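Local coordinates for transcriptional regulator, TetR family (Myxococcus xanthus, PDB 5K7F), which probably represses transcription as a dimeric DNA-binding regulator that responds to isovaleryl coenzyme A in controlling alternative isovaleryl coenzyme A biosynthesis, at residues L93-T105 against F166-K178. Residues are numbered along the deposited sequence; the frame is centred on the assembly and turned at random. Where two conformers were deposited one is given.
Sequences LRACMRHNILLVT and FLGMVLWIYKWFK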
ATOM      1  N   LEU A  93      -1.618  16.872 -12.437  1.00  9.50           N
ATOM      2  CA  LEU A  93      -1.091  15.726 -11.693  1.00  7.51           C
ATOM      3  C   LEU A  93      -0.377  16.179 -10.418  1.00  6.27           C
ATOM      4  O   LEU A  93      -0.528  15.555  -9.353  1.00  8.41           O
ATOM      5  CB  LEU A  93      -0.145  14.944 -12.595  1.00 12.18           C
ATOM      6  CG  LEU A  93      -0.847  14.010 -13.587  1.00 10.31           C
ATOM      7  CD1 LEU A  93       0.114  13.686 -14.678  1.00  8.70           C
ATOM      8  CD2 LEU A  93      -1.372  12.775 -12.859  1.00 10.85           C
ATOM      9  N   ARG A  94       0.367  17.303 -10.495  1.00  9.10           N
ATOM     10  CA  ARG A  94       1.064  17.817  -9.316  1.00 10.29           C
ATOM     11  C   ARG A  94       0.075  18.242  -8.224  1.00  8.63           C
ATOM     12  O   ARG A  94       0.268  17.939  -7.035  1.00  8.73           O
ATOM     13  CB  ARG A  94       1.934  19.019  -9.688  1.00 13.62           C
ATOM     14  CG  ARG A  94       3.111  18.682 -10.542  1.00 13.52           C
ATOM     15  CD  ARG A  94       3.947  19.922 -10.881  1.00 11.71           C
ATOM     16  NE  ARG A  94       5.030  19.593 -11.790  1.00 16.43           N
ATOM     17  CZ  ARG A  94       5.406  20.341 -12.830  1.00 20.34           C
ATOM     18  NH1 ARG A  94       4.785  21.485 -13.099  1.00 25.02           N
ATOM     19  NH2 ARG A  94       6.398  19.930 -13.606  1.00 18.38           N
ATOM     20  N   ALA A  95      -1.004  18.893  -8.624  1.00  8.43           N
ATOM     21  CA  ALA A  95      -2.027  19.302  -7.661  1.00 14.86           C
ATOM     22  C   ALA A  95      -2.790  18.099  -7.130  1.00 14.18           C
ATOM     23  O   ALA A  95      -3.117  18.059  -5.934  1.00  8.08           O
ATOM     24  CB  ALA A  95      -2.986  20.312  -8.289  1.00 10.42           C
ATOM     25  N   CYS A  96      -3.067  17.107  -8.005  1.00 10.69           N
ATOM     26  CA  CYS A  96      -3.811  15.915  -7.611  1.00  8.97           C
ATOM     27  C   CYS A  96      -3.036  15.125  -6.568  1.00  6.23           C
ATOM     28  O   CYS A  96      -3.577  14.710  -5.536  1.00  6.23           O
ATOM     29  CB  CYS A  96      -4.119  15.073  -8.839  1.00  8.70           C
ATOM     30  SG  CYS A  96      -5.373  13.796  -8.606  1.00 11.05           S
ATOM     31  N   MET A  97      -1.730  14.973  -6.796  1.00  7.87           N
ATOM     32  CA  MET A  97      -0.875  14.271  -5.855  1.00  8.73           C
ATOM     33  C   MET A  97      -0.846  14.965  -4.498  1.00  6.16           C
ATOM     34  O   MET A  97      -0.941  14.303  -3.452  1.00  8.16           O
ATOM     35  CB  MET A  97       0.545  14.173  -6.395  1.00 10.67           C
ATOM     36  CG  MET A  97       1.435  13.352  -5.459  1.00  9.17           C
ATOM     37  SD  MET A  97       3.051  13.007  -6.174  1.00 10.54           S
ATOM     38  CE  MET A  97       2.878  11.274  -6.487  1.00 10.46           C
ATOM     39  N   ARG A  98      -0.669  16.295  -4.496  1.00  8.11           N
ATOM     40  CA  ARG A  98      -0.636  17.012  -3.226  1.00  6.60           C
ATOM     41  C   ARG A  98      -1.964  16.862  -2.475  1.00  7.09           C
ATOM     42  O   ARG A  98      -1.976  16.458  -1.299  1.00  8.10           O
ATOM     43  CB  ARG A  98      -0.278  18.472  -3.465  1.00  9.73           C
ATOM     44  CG  ARG A  98      -0.118  19.301  -2.194  1.00 12.26           C
ATOM     45  CD  ARG A  98       0.310  20.720  -2.545  1.00 14.60           C
ATOM     46  NE  ARG A  98       0.754  21.523  -1.395  1.00 16.75           N
ATOM     47  CZ  ARG A  98       1.978  21.511  -0.861  1.00 22.04           C
ATOM     48  NH1 ARG A  98       2.953  20.701  -1.311  1.00 13.80           N
ATOM     49  NH2 ARG A  98       2.234  22.335   0.141  1.00 17.16           N
ATOM     50  N   HIS A  99      -3.087  17.085  -3.156  1.00  5.53           N
ATOM     51  CA  HIS A  99      -4.388  16.893  -2.500  1.00  5.51           C
ATOM     52  C   HIS A  99      -4.588  15.461  -2.001  1.00  8.74           C
ATOM     53  O   HIS A  99      -5.129  15.245  -0.905  1.00  9.30           O
ATOM     54  CB  HIS A  99      -5.505  17.290  -3.456  1.00  5.40           C
ATOM     55  CG  HIS A  99      -5.696  18.793  -3.584  1.00 10.71           C
ATOM     56  ND1 HIS A  99      -6.141  19.586  -2.551  1.00 15.54           N
ATOM     57  CD2 HIS A  99      -5.444  19.636  -4.614  1.00  9.38           C
ATOM     58  CE1 HIS A  99      -6.192  20.850  -2.951  1.00 15.25           C
ATOM     59  NE2 HIS A  99      -5.781  20.909  -4.208  1.00 18.19           N
ATOM     60  N   ASN A 100      -4.183  14.457  -2.800  1.00  4.51           N
ATOM     61  CA  ASN A 100      -4.346  13.060  -2.381  1.00  9.13           C
ATOM     62  C   ASN A 100      -3.511  12.747  -1.124  1.00  8.42           C
ATOM     63  O   ASN A 100      -3.942  12.000  -0.245  1.00  9.45           O
ATOM     64  CB  ASN A 100      -3.968  12.149  -3.547  1.00  8.40           C
ATOM     65  CG  ASN A 100      -4.566  10.765  -3.478  1.00 11.68           C
ATOM     66  OD1 ASN A 100      -4.774  10.167  -4.528  1.00  7.01           O
ATOM     67  ND2 ASN A 100      -4.837  10.247  -2.288  1.00  9.23           N
ATOM     68  N   ILE A 101      -2.299  13.298  -1.023  1.00  4.81           N
ATOM     69  CA  ILE A 101      -1.474  13.021   0.140  1.00  5.00           C
ATOM     70  C   ILE A 101      -2.119  13.611   1.383  1.00 10.10           C
ATOM     71  O   ILE A 101      -2.095  13.015   2.470  1.00 12.32           O
ATOM     72  CB  ILE A 101      -0.050  13.566  -0.072  1.00 15.52           C
ATOM     73  CG1 ILE A 101       0.699  12.734  -1.100  1.00  5.01           C
ATOM     74  CG2 ILE A 101       0.768  13.554   1.249  1.00 11.73           C
ATOM     75  CD1 ILE A 101       1.949  13.386  -1.645  1.00  5.63           C
ATOM     76  N   LEU A 102      -2.697  14.788   1.235  1.00  6.21           N
ATOM     77  CA  LEU A 102      -3.418  15.388   2.354  1.00  9.07           C
ATOM     78  C   LEU A 102      -4.632  14.534   2.740  1.00 11.12           C
ATOM     79  O   LEU A 102      -4.865  14.265   3.920  1.00  9.28           O
ATOM     80  CB  LEU A 102      -3.808  16.845   2.021  1.00  9.06           C
ATOM     81  CG  LEU A 102      -2.662  17.868   1.757  1.00  6.69           C
ATOM     82  CD1 LEU A 102      -3.211  19.215   1.350  1.00 14.75           C
ATOM     83  CD2 LEU A 102      -1.681  17.947   2.925  1.00  9.08           C
ATOM     84  N   LEU A 103      -5.427  14.092   1.772  1.00  8.22           N
ATOM     85  CA  LEU A 103      -6.550  13.212   2.107  1.00 10.64           C
ATOM     86  C   LEU A 103      -6.115  11.960   2.890  1.00  6.53           C
ATOM     87  O   LEU A 103      -6.829  11.490   3.780  1.00  7.87           O
ATOM     88  CB  LEU A 103      -7.271  12.808   0.821  1.00  9.40           C
ATOM     89  CG  LEU A 103      -8.321  11.711   0.945  1.00  8.75           C
ATOM     90  CD1 LEU A 103      -9.465  12.144   1.780  1.00 13.45           C
ATOM     91  CD2 LEU A 103      -8.842  11.305  -0.428  1.00 10.78           C
ATOM     92  N   VAL A 104      -4.924  11.440   2.607  1.00  7.04           N
ATOM     93  CA  VAL A 104      -4.430  10.229   3.236  1.00 10.06           C
ATOM     94  C   VAL A 104      -3.952  10.480   4.648  1.00  9.40           C
ATOM     95  O   VAL A 104      -3.960   9.551   5.473  1.00 10.77           O
ATOM     96  CB  VAL A 104      -3.308   9.667   2.349  1.00  9.17           C
ATOM     97  CG1 VAL A 104      -2.438   8.748   3.098  1.00 14.54           C
ATOM     98  CG2 VAL A 104      -3.933   8.921   1.157  1.00 12.48           C
ATOM     99  N   THR A 105      -3.538  11.725   4.957  1.00  8.12           N
ATOM    100  CA  THR A 105      -2.825  12.014   6.195  1.00  6.29           C
ATOM    101  C   THR A 105      -3.622  12.823   7.183  1.00 12.72           C
ATOM    102  O   THR A 105      -3.291  12.774   8.375  1.00 14.63           O
ATOM    103  CB  THR A 105      -1.484  12.722   5.928  1.00  8.49           C
ATOM    104  OG1 THR A 105      -1.627  13.847   5.069  1.00 10.11           O
ATOM    105  CG2 THR A 105      -0.488  11.775   5.264  1.00  7.69           C
ATOM    106  N   PHE A 166       1.914   6.445  -8.927  1.00 10.19           N
ATOM    107  CA  PHE A 166       1.287   7.536  -8.184  1.00  7.09           C
ATOM    108  C   PHE A 166       0.446   6.996  -7.028  1.00  9.18           C
ATOM    109  O   PHE A 166       0.570   7.443  -5.871  1.00 10.01           O
ATOM    110  CB  PHE A 166       0.458   8.318  -9.196  1.00  6.94           C
ATOM    111  CG  PHE A 166      -0.364   9.478  -8.641  1.00  4.99           C
ATOM    112  CD1 PHE A 166      -1.370   9.310  -7.691  1.00  6.78           C
ATOM    113  CD2 PHE A 166      -0.194  10.705  -9.205  1.00 11.84           C
ATOM    114  CE1 PHE A 166      -2.155  10.433  -7.267  1.00  9.58           C
ATOM    115  CE2 PHE A 166      -0.963  11.796  -8.800  1.00  7.82           C
ATOM    116  CZ  PHE A 166      -1.948  11.617  -7.826  1.00  7.64           C
ATOM    117  N   LEU A 167      -0.476   6.079  -7.332  1.00  6.27           N
ATOM    118  CA  LEU A 167      -1.356   5.558  -6.298  1.00  7.95           C
ATOM    119  C   LEU A 167      -0.587   4.822  -5.203  1.00  9.70           C
ATOM    120  O   LEU A 167      -0.858   5.019  -4.011  1.00 10.81           O
ATOM    121  CB  LEU A 167      -2.411   4.646  -6.919  1.00  7.51           C
ATOM    122  CG  LEU A 167      -3.618   5.343  -7.521  1.00 19.08           C
ATOM    123  CD1 LEU A 167      -4.496   4.296  -8.234  1.00 20.39           C
ATOM    124  CD2 LEU A 167      -4.414   6.123  -6.459  1.00 16.66           C
ATOM    125  N   GLY A 168       0.354   3.933  -5.568  1.00  8.85           N
ATOM    126  CA  GLY A 168       1.123   3.244  -4.542  1.00  8.22           C
ATOM    127  C   GLY A 168       1.910   4.210  -3.667  1.00  6.74           C
ATOM    128  O   GLY A 168       1.956   4.065  -2.444  1.00  8.35           O
ATOM    129  N   MET A 169       2.635   5.131  -4.289  1.00  8.12           N
ATOM    130  CA  MET A 169       3.364   6.130  -3.495  1.00  6.86           C
ATOM    131  C   MET A 169       2.469   6.786  -2.466  1.00  8.63           C
ATOM    132  O   MET A 169       2.855   6.922  -1.288  1.00 12.58           O
ATOM    133  CB  MET A 169       3.963   7.219  -4.392  1.00 10.11           C
ATOM    134  CG  MET A 169       5.201   6.855  -5.090  1.00 20.54           C
ATOM    135  SD  MET A 169       5.669   8.130  -6.298  1.00 19.49           S
ATOM    136  CE  MET A 169       5.879   9.522  -5.264  1.00 11.87           C
ATOM    137  N   VAL A 170       1.268   7.176  -2.874  1.00  7.22           N
ATOM    138  CA  VAL A 170       0.458   8.058  -2.024  1.00  5.25           C
ATOM    139  C   VAL A 170      -0.317   7.252  -0.999  1.00  7.18           C
ATOM    140  O   VAL A 170      -0.335   7.594   0.189  1.00 10.15           O
ATOM    141  CB  VAL A 170      -0.470   8.913  -2.899  1.00  9.24           C
ATOM    142  CG1 VAL A 170      -1.384   9.736  -2.041  1.00  8.57           C
ATOM    143  CG2 VAL A 170       0.385   9.832  -3.786  1.00 13.58           C
ATOM    144  N   LEU A 171      -0.928   6.138  -1.407  1.00  9.26           N
ATOM    145  CA  LEU A 171      -1.773   5.419  -0.472  1.00 10.00           C
ATOM    146  C   LEU A 171      -0.950   4.723   0.606  1.00 14.01           C
ATOM    147  O   LEU A 171      -1.445   4.526   1.725  1.00 18.63           O
ATOM    148  CB  LEU A 171      -2.652   4.417  -1.235  1.00 11.04           C
ATOM    149  CG  LEU A 171      -3.601   5.065  -2.249  1.00 19.74           C
ATOM    150  CD1 LEU A 171      -4.387   3.979  -2.970  1.00 17.33           C
ATOM    151  CD2 LEU A 171      -4.537   6.040  -1.573  1.00 11.70           C
ATOM    152  N   TRP A 172       0.295   4.323   0.302  1.00 11.88           N
ATOM    153  CA  TRP A 172       1.131   3.628   1.278  0.58 12.58           C
ATOM    154  C   TRP A 172       1.642   4.552   2.385  1.00  9.34           C
ATOM    155  O   TRP A 172       2.168   4.042   3.384  1.00  9.96           O
ATOM    156  CB  TRP A 172       2.303   2.905   0.573  0.58 12.59           C
ATOM    157  CG  TRP A 172       2.692   1.603   1.302  0.58 12.69           C
ATOM    158  CD1 TRP A 172       1.956   0.452   1.364  0.58 14.77           C
ATOM    159  CD2 TRP A 172       3.865   1.365   2.091  0.58  9.36           C
ATOM    160  NE1 TRP A 172       2.596  -0.479   2.134  0.58 19.75           N
ATOM    161  CE2 TRP A 172       3.773   0.050   2.586  0.58 18.94           C
ATOM    162  CE3 TRP A 172       4.991   2.127   2.420  0.58 15.40           C
ATOM    163  CZ2 TRP A 172       4.763  -0.519   3.388  0.58 17.55           C
ATOM    164  CZ3 TRP A 172       5.975   1.550   3.235  0.58 10.25           C
ATOM    165  CH2 TRP A 172       5.842   0.258   3.708  0.58 19.17           C
ATOM    166  N   ILE A 173       1.458   5.882   2.260  1.00  9.55           N
ATOM    167  CA  ILE A 173       1.888   6.845   3.295  1.00  5.86           C
ATOM    168  C   ILE A 173       1.301   6.508   4.668  1.00  9.37           C
ATOM    169  O   ILE A 173       1.943   6.742   5.695  1.00 10.51           O
ATOM    170  CB  ILE A 173       1.545   8.268   2.867  1.00  7.85           C
ATOM    171  CG1 ILE A 173       2.319   8.666   1.599  1.00 10.74           C
ATOM    172  CG2 ILE A 173       1.843   9.237   3.993  1.00  8.65           C
ATOM    173  CD1 ILE A 173       1.935  10.127   1.067  1.00 11.57           C
ATOM    174  N   TYR A 174       0.087   5.966   4.722  1.00  9.75           N
ATOM    175  CA  TYR A 174      -0.485   5.655   6.030  1.00  9.59           C
ATOM    176  C   TYR A 174       0.339   4.655   6.826  1.00 13.80           C
ATOM    177  O   TYR A 174       0.292   4.685   8.062  1.00 14.18           O
ATOM    178  CB  TYR A 174      -1.920   5.170   5.858  1.00 10.91           C
ATOM    179  CG  TYR A 174      -2.117   3.698   5.655  1.00 13.84           C
ATOM    180  CD1 TYR A 174      -2.312   2.845   6.745  1.00 12.96           C
ATOM    181  CD2 TYR A 174      -2.195   3.167   4.380  1.00 17.52           C
ATOM    182  CE1 TYR A 174      -2.538   1.515   6.563  1.00 20.54           C
ATOM    183  CE2 TYR A 174      -2.415   1.824   4.188  1.00 20.15           C
ATOM    184  CZ  TYR A 174      -2.592   1.004   5.288  1.00 25.19           C
ATOM    185  OH  TYR A 174      -2.819  -0.342   5.128  1.00 27.75           O
ATOM    186  N   LYS A 175       1.132   3.806   6.161  1.00 11.55           N
ATOM    187  CA  LYS A 175       1.967   2.809   6.842  1.00 13.28           C
ATOM    188  C   LYS A 175       3.106   3.435   7.639  1.00 18.45           C
ATOM    189  O   LYS A 175       3.607   2.798   8.569  1.00 23.70           O
ATOM    190  CB  LYS A 175       2.584   1.818   5.833  1.00 15.17           C
ATOM    191  CG  LYS A 175       1.622   0.783   5.252  1.00 22.05           C
ATOM    192  CD  LYS A 175       1.052  -0.109   6.335  1.00 25.43           C
ATOM    193  CE  LYS A 175       0.542  -1.442   5.794  1.00 34.23           C
ATOM    194  NZ  LYS A 175      -0.030  -1.306   4.428  1.00 34.30           N
ATOM    195  N   TRP A 176       3.531   4.653   7.311  1.00 14.40           N
ATOM    196  CA  TRP A 176       4.723   5.216   7.925  1.00 13.57           C
ATOM    197  C   TRP A 176       4.581   6.641   8.396  1.00 13.29           C
ATOM    198  O   TRP A 176       5.455   7.123   9.122  1.00 16.90           O
ATOM    199  CB  TRP A 176       5.907   5.142   6.961  1.00 17.38           C
ATOM    200  CG  TRP A 176       5.757   5.846   5.651  1.00 13.24           C
ATOM    201  CD1 TRP A 176       5.180   5.357   4.497  1.00 11.61           C
ATOM    202  CD2 TRP A 176       6.269   7.122   5.324  1.00 12.93           C
ATOM    203  NE1 TRP A 176       5.292   6.271   3.492  1.00 10.24           N
ATOM    204  CE2 TRP A 176       5.935   7.380   3.982  1.00 15.30           C
ATOM    205  CE3 TRP A 176       6.971   8.086   6.032  1.00 15.83           C
ATOM    206  CZ2 TRP A 176       6.276   8.568   3.351  1.00  9.73           C
ATOM    207  CZ3 TRP A 176       7.299   9.246   5.420  1.00 17.14           C
ATOM    208  CH2 TRP A 176       6.996   9.467   4.065  1.00 16.35           C
ATOM    209  N   PHE A 177       3.537   7.332   8.026  1.00 11.65           N
ATOM    210  CA  PHE A 177       3.406   8.713   8.455  1.00  9.46           C
ATOM    211  C   PHE A 177       2.887   8.781   9.879  1.00 12.00           C
ATOM    212  O   PHE A 177       2.012   8.002  10.268  1.00 12.17           O
ATOM    213  CB  PHE A 177       2.477   9.467   7.518  1.00 10.83           C
ATOM    214  CG  PHE A 177       2.188  10.847   7.950  1.00 10.51           C
ATOM    215  CD1 PHE A 177       3.066  11.878   7.657  1.00 13.70           C
ATOM    216  CD2 PHE A 177       1.029  11.146   8.632  1.00 15.07           C
ATOM    217  CE1 PHE A 177       2.777  13.160   8.045  1.00 16.15           C
ATOM    218  CE2 PHE A 177       0.753  12.419   9.013  1.00 14.99           C
ATOM    219  CZ  PHE A 177       1.630  13.429   8.721  1.00 17.01           C
ATOM    220  N   LYS A 178       3.387   9.783  10.626  1.00 18.35           N
ATOM    221  CA  LYS A 178       2.881  10.245  11.922  1.00 14.29           C
ATOM    222  C   LYS A 178       3.041  11.764  11.957  1.00 19.47           C
ATOM    223  O   LYS A 178       3.977  12.296  11.352  1.00 14.56           O
ATOM    224  CB  LYS A 178       3.639   9.625  13.113  1.00 17.22           C
ATOM    225  CG  LYS A 178       3.775   8.106  13.093  1.00 29.78           C
ATOM    226  CD  LYS A 178       2.606   7.436  13.794  1.00 35.74           C
ATOM    227  CE  LYS A 178       2.720   5.912  13.717  1.00 48.48           C
ATOM    228  NZ  LYS A 178       4.058   5.407  14.180  1.00 40.48           N
TER
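Phe166 drives its ring end-on into the surface of helix 89-105, entering a hole framed by Leu93, Cys96, Met97 and Asn100. With CG anti to the backbone N (chi1 177°), the ring reaches far enough for Phe166 CZ to lie 3.5 Å from Met97 CA. Met97 CE rests over one face, displaced toward the rim, while Met97 SD stands above that face 5.3 Å from the Phe166 ring centroid, a distant Met-aromatic contact. At the ring edge, in its plane, Asn100 OD1 approaches Phe166 CE1 at 3.8 Å; Tyr137 hydrogen-bonds this same oxygen and so helps fix the amide. An alanine in place of Phe166 would probably open a gap in this hole and strip the Met97 thioether of its aromatic partner.

One turn on, Val170 is the second knob, set among Met97, Asn100, Ile101 and Val104. Val170 CG1 presses on Asn100 ND2 at 3.5 Å, an apolar neighbour for a buried nitrogen that has no hydrogen-bond partner in the model. Ile173 follows, its CD1 lodged against CG1 and CG2 of Ile101, the two side chains crossing at about a right angle. At the far end Thr105 OG1 donates a hydrogen bond to Ile101 O, 2.8 Å away. Thr105 CG2 lies over one face of the Phe177 ring in a CH-pi contact, 3.9 Å from the centroid and 17° off the normal.

No hydrogen bond joins the segments. Helix 185-196 adds Val193 against Met97, and Met169 meets Met169 of the second subunit. Two successive knobs into holes between helices 89-105 and 159-171, whose local axes come within 9.7 Å and cross at -35°, form part of the all-helical C-terminal core of a TetR-family regulator, beside its dimer interface.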